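Local structure of oxidoreductase, Gfo/Idh/MocA family (1XEA) at residues A[149-153]-A[167-171]; A[157-163]-A[196-200]. The protein is probably an NAD(P)-dependent oxidoreductase of the Gfo/Idh/MocA family, pairing a nucleotide-binding Rossmann domain with a domain built on a large mixed beta-sheet. All blocks are in the same frame, centred on the assembly; numbering follows the deposited sequence.

Contact 1: residues A[149-153]-A[167-171]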
# COMPACT_ATOMS: atom_id res chain seq x y z
N TRP A 149 -9.05 -7.80 16.66
CA TRP A 149 -8.47 -6.52 17.01
C TRP A 149 -7.02 -6.74 17.45
O TRP A 149 -6.77 -7.40 18.45
CB TRP A 149 -9.31 -5.90 18.13
CG TRP A 149 -9.21 -4.41 18.18
CD1 TRP A 149 -8.08 -3.68 18.45
CD2 TRP A 149 -10.24 -3.48 17.90
NE1 TRP A 149 -8.36 -2.35 18.36
CE2 TRP A 149 -9.68 -2.19 18.03
CE3 TRP A 149 -11.60 -3.60 17.56
CZ2 TRP A 149 -10.42 -1.03 17.82
CZ3 TRP A 149 -12.33 -2.44 17.36
CH2 TRP A 149 -11.74 -1.18 17.49
N GLU A 150 -6.07 -6.22 16.68
CA GLU A 150 -4.65 -6.34 17.01
C GLU A 150 -4.12 -4.97 17.43
O GLU A 150 -4.39 -3.96 16.78
CB GLU A 150 -3.87 -6.82 15.78
CG GLU A 150 -4.27 -8.19 15.25
CD GLU A 150 -3.45 -8.63 14.04
OE1 GLU A 150 -2.21 -8.73 14.16
OE2 GLU A 150 -4.05 -8.90 12.97
N LYS A 151 -3.37 -4.94 18.53
CA LYS A 151 -2.78 -3.70 19.00
C LYS A 151 -1.42 -4.10 19.52
O LYS A 151 -1.30 -4.66 20.61
CB LYS A 151 -3.61 -3.09 20.13
CG LYS A 151 -3.19 -1.68 20.48
CD LYS A 151 -4.02 -1.13 21.63
CE LYS A 151 -3.74 0.35 21.85
NZ LYS A 151 -2.29 0.60 22.09
N HIS A 152 -0.39 -3.80 18.74
CA HIS A 152 0.97 -4.18 19.12
C HIS A 152 1.85 -2.98 19.44
O HIS A 152 1.57 -1.86 19.02
CB HIS A 152 1.61 -5.01 18.00
CG HIS A 152 0.74 -6.13 17.48
ND1 HIS A 152 -0.15 -6.82 18.27
CD2 HIS A 152 0.66 -6.69 16.25
CE1 HIS A 152 -0.74 -7.76 17.56
NE2 HIS A 152 -0.27 -7.70 16.33
N ARG A 153 2.91 -3.24 20.21
CA ARG A 153 3.89 -2.23 20.60
C ARG A 153 5.27 -2.80 20.31
O ARG A 153 5.46 -4.02 20.27
CB ARG A 153 3.83 -1.93 22.11
CG ARG A 153 2.66 -1.10 22.58
CD ARG A 153 3.10 0.29 23.05
NE ARG A 153 1.97 1.23 23.07
CZ ARG A 153 0.89 1.09 23.83
NH1 ARG A 153 0.78 0.05 24.65
NH2 ARG A 153 -0.10 1.98 23.76
N ASP A 167 -3.90 -1.72 29.18
CA ASP A 167 -3.63 -1.80 27.76
C ASP A 167 -4.52 -2.78 27.01
O ASP A 167 -5.43 -2.38 26.28
CB ASP A 167 -2.17 -2.17 27.55
CG ASP A 167 -1.56 -1.49 26.35
OD1 ASP A 167 -2.24 -0.65 25.73
OD2 ASP A 167 -0.40 -1.80 26.02
N PHE A 168 -4.26 -4.07 27.22
CA PHE A 168 -5.00 -5.15 26.57
C PHE A 168 -6.50 -4.96 26.65
O PHE A 168 -7.26 -5.42 25.80
CB PHE A 168 -4.63 -6.49 27.20
CG PHE A 168 -5.16 -7.67 26.45
CD1 PHE A 168 -4.66 -7.98 25.19
CD2 PHE A 168 -6.17 -8.46 27.00
CE1 PHE A 168 -5.16 -9.07 24.47
CE2 PHE A 168 -6.67 -9.56 26.29
CZ PHE A 168 -6.17 -9.87 25.02
N ILE A 169 -6.94 -4.26 27.69
CA ILE A 169 -8.36 -4.02 27.88
C ILE A 169 -8.93 -3.27 26.69
O ILE A 169 -10.11 -3.35 26.41
CB ILE A 169 -8.62 -3.23 29.17
CG1 ILE A 169 -10.09 -3.36 29.57
CG2 ILE A 169 -8.24 -1.77 28.98
CD1 ILE A 169 -10.34 -3.10 31.02
N HIS A 170 -8.08 -2.53 25.98
CA HIS A 170 -8.54 -1.80 24.83
C HIS A 170 -9.03 -2.78 23.77
O HIS A 170 -10.22 -2.82 23.46
CB HIS A 170 -7.43 -0.93 24.25
CG HIS A 170 -7.40 0.46 24.80
ND1 HIS A 170 -8.52 1.26 24.86
CD2 HIS A 170 -6.39 1.19 25.33
CE1 HIS A 170 -8.20 2.42 25.41
NE2 HIS A 170 -6.92 2.40 25.70
N PRO A 171 -8.13 -3.60 23.21
CA PRO A 171 -8.58 -4.55 22.19
C PRO A 171 -9.59 -5.57 22.70
O PRO A 171 -10.53 -5.93 21.99
CB PRO A 171 -7.28 -5.20 21.72
CG PRO A 171 -6.41 -5.13 22.92
CD PRO A 171 -6.68 -3.74 23.45
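The main polar link joins R153, which follows strand 146-152 in the chain, to D167 of helix 160-175. The two side chains approach from opposite directions, and the guanidinium and carboxylate planes lie within 14° of each other, with the carboxylate at the guanidinium edge. R153 NH1 stands 2.6 Å from D167 OD2, but the N-H...O geometry is poor (118°), so the hydrogen bond within this salt bridge is weak. K151 reaches the other oxygen across the aspartate: its NZ lies 3.8 Å from D167 OD1, a long salt bridge. The lysine gets there by an extended chain that turns only at its last torsion (chi4 -57°). R217 adds a further salt bridge to D167 OD2.

Apolar contacts take over farther along the helix. P171 packs on W149, its CB 3.7 Å from W149 CD1, while its CA makes an off-centre CH-pi contact with the five-membered ring, 4.2 Å from the centroid. The indole NE1 is held separately by E224. Between these two regions the methylene part of K151 runs past the proline, with its CD 4.1 Å from P171 CD, and also touches H170 CB.

K151 thus serves both halves, giving its aliphatic chain to the proline and its amine to the aspartate. Helix 160-175 here packs on the large mixed sheet that accompanies the Rossmann domain in this family, against a strand bonded on its two sides to 209-216 and 223-230; H170 also touches K94 and R123. Three basic side chains gather on one buried carboxylate, tying helix to sheet by charge as well as packing.

Contact 2: residues A[157-163]-A[196-200]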
# COMPACT_ATOMS: atom_id res chain seq x y z
N PRO A 157 7.48 -4.70 26.96
CA PRO A 157 6.85 -5.73 27.78
C PRO A 157 6.53 -5.12 29.14
O PRO A 157 6.98 -4.01 29.43
CB PRO A 157 7.90 -6.82 27.84
CG PRO A 157 9.18 -6.04 27.82
CD PRO A 157 8.92 -4.99 26.77
N GLY A 158 5.78 -5.84 29.97
CA GLY A 158 5.43 -5.33 31.28
C GLY A 158 4.78 -6.38 32.17
O GLY A 158 4.64 -7.53 31.76
N ASP A 159 4.39 -5.99 33.37
CA ASP A 159 3.77 -6.93 34.30
C ASP A 159 2.33 -7.22 33.92
O ASP A 159 1.58 -6.34 33.50
CB ASP A 159 3.78 -6.36 35.71
CG ASP A 159 2.82 -5.21 35.86
OD1 ASP A 159 3.01 -4.20 35.14
OD2 ASP A 159 1.87 -5.32 36.68
N ILE A 160 1.93 -8.47 34.13
CA ILE A 160 0.59 -8.92 33.82
C ILE A 160 -0.49 -7.89 34.10
O ILE A 160 -1.22 -7.50 33.20
CB ILE A 160 0.26 -10.18 34.61
CG1 ILE A 160 1.34 -11.23 34.33
CG2 ILE A 160 -1.13 -10.68 34.24
CD1 ILE A 160 1.18 -12.49 35.13
N ARG A 161 -0.58 -7.44 35.34
CA ARG A 161 -1.59 -6.47 35.72
C ARG A 161 -1.66 -5.27 34.80
O ARG A 161 -2.64 -5.10 34.08
CB ARG A 161 -1.34 -5.98 37.14
CG ARG A 161 -1.78 -6.97 38.21
CD ARG A 161 -3.25 -6.82 38.51
NE ARG A 161 -3.88 -8.11 38.72
CZ ARG A 161 -5.13 -8.26 39.13
NH1 ARG A 161 -5.88 -7.19 39.38
NH2 ARG A 161 -5.63 -9.48 39.28
N THR A 162 -0.64 -4.42 34.83
CA THR A 162 -0.63 -3.23 33.99
C THR A 162 -0.95 -3.55 32.55
O THR A 162 -1.82 -2.93 31.94
CB THR A 162 0.74 -2.55 34.03
OG1 THR A 162 1.10 -2.28 35.39
CG2 THR A 162 0.69 -1.24 33.26
N PHE A 163 -0.23 -4.51 32.00
CA PHE A 163 -0.41 -4.94 30.62
C PHE A 163 -1.89 -5.19 30.31
O PHE A 163 -2.39 -4.72 29.30
CB PHE A 163 0.40 -6.21 30.39
CG PHE A 163 0.40 -6.71 28.97
CD1 PHE A 163 1.57 -6.70 28.22
CD2 PHE A 163 -0.73 -7.32 28.43
CE1 PHE A 163 1.63 -7.29 26.97
CE2 PHE A 163 -0.67 -7.91 27.17
CZ PHE A 163 0.51 -7.90 26.44
N LEU A 196 8.51 -10.54 32.20
CA LEU A 196 7.30 -9.78 31.89
C LEU A 196 6.40 -10.43 30.83
O LEU A 196 6.75 -11.45 30.24
CB LEU A 196 7.70 -8.38 31.43
CG LEU A 196 8.65 -7.68 32.40
CD1 LEU A 196 9.11 -6.38 31.79
CD2 LEU A 196 7.96 -7.46 33.73
N LEU A 197 5.24 -9.83 30.61
CA LEU A 197 4.31 -10.33 29.63
C LEU A 197 4.67 -9.64 28.32
O LEU A 197 4.70 -8.41 28.26
CB LEU A 197 2.87 -9.98 30.00
CG LEU A 197 1.81 -11.03 29.64
CD1 LEU A 197 0.45 -10.37 29.70
CD2 LEU A 197 2.06 -11.61 28.26
N ALA A 198 4.96 -10.44 27.29
CA ALA A 198 5.34 -9.92 25.98
C ALA A 198 4.11 -9.83 25.07
O ALA A 198 3.80 -8.76 24.57
CB ALA A 198 6.41 -10.80 25.35
N ARG A 199 3.41 -10.95 24.88
CA ARG A 199 2.21 -10.95 24.04
C ARG A 199 1.09 -11.77 24.66
O ARG A 199 1.34 -12.80 25.29
CB ARG A 199 2.50 -11.48 22.64
CG ARG A 199 2.61 -12.97 22.62
CD ARG A 199 2.31 -13.57 21.28
NE ARG A 199 2.36 -15.02 21.43
CZ ARG A 199 1.43 -15.74 22.04
NH1 ARG A 199 0.35 -15.16 22.55
NH2 ARG A 199 1.57 -17.05 22.17
N LEU A 200 -0.15 -11.31 24.46
CA LEU A 200 -1.35 -11.96 24.99
C LEU A 200 -2.36 -12.12 23.86
O LEU A 200 -2.59 -11.19 23.09
CB LEU A 200 -1.94 -11.10 26.10
CG LEU A 200 -3.13 -11.64 26.89
CD1 LEU A 200 -2.73 -12.90 27.63
CD2 LEU A 200 -3.61 -10.58 27.86
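G158 and L197 form a single antiparallel bridge, a hydrogen-bonded pair that fastens the loop before helix 160-175 to the start of strand 196-206. L197 N gives a nearly straight bond to G158 O (2.6 Å, 170°), in the carbonyl plane; the return bond from G158 N to L197 O is longer at 3.3 Å and comes in tilted from the carbonyl plane of L197.

F163 and L197 form the centre of the side-chain packing. Their side chains cross at about a right angle, and L197 CD1 lies over one face of the F163 ring, 3.7 Å from the centroid and displaced toward the rim, in a CH-pi contact. The carbonyl oxygen of A198 instead lies at the ring edge, 3.6 Å from F163 CE1. L200 completes the grip through its CB, 3.6 Å from F163 CE2. In F163 the CG is anti to the backbone N (chi1 -175°), which sends the ring toward the strand. Beside the bridge, P157 and L196 meet through their CB atoms at 3.9 Å, and the branches of L196 spread along the G158 backbone.

D159 starts the helix that presents F163. As the N-cap residue, it accepts from T162 N through OD2, which is met from above the carboxylate plane, and from the T162 hydroxyl through OD1, at 2.7 Å from T162 OG1.

On the strand, A198 and R199 both face H191 in a classic beta bulge, interrupting the regular pairing with strand 186-193. L200 also packs on V164 of helix 160-175, and on I306 of helix 286-311, which I160 touches too; the contact therefore lies where both helices meet the sheet.

How the contacts relate
Both contacts join helix 160-175 to the same mixed sheet, but at different places. Contact 1 is the more buried and lies nearer the centre of the chain, against strand 146-152 within the sheet; contact 2, at the start of the helix, is only partly buried and uses strand 196-206, next to the outermost strand 186-193. Their chemistry differs accordingly: charged side chains dominate one end of the first, whereas backbone bridging and apolar packing hold the second. With centres about 12 Å apart, they meet directly: F168 N probably donates to F163 O, and F168 CD2 packs 3.4 Å from L200 CD2, so the two contacts adjoin through F168 and L200.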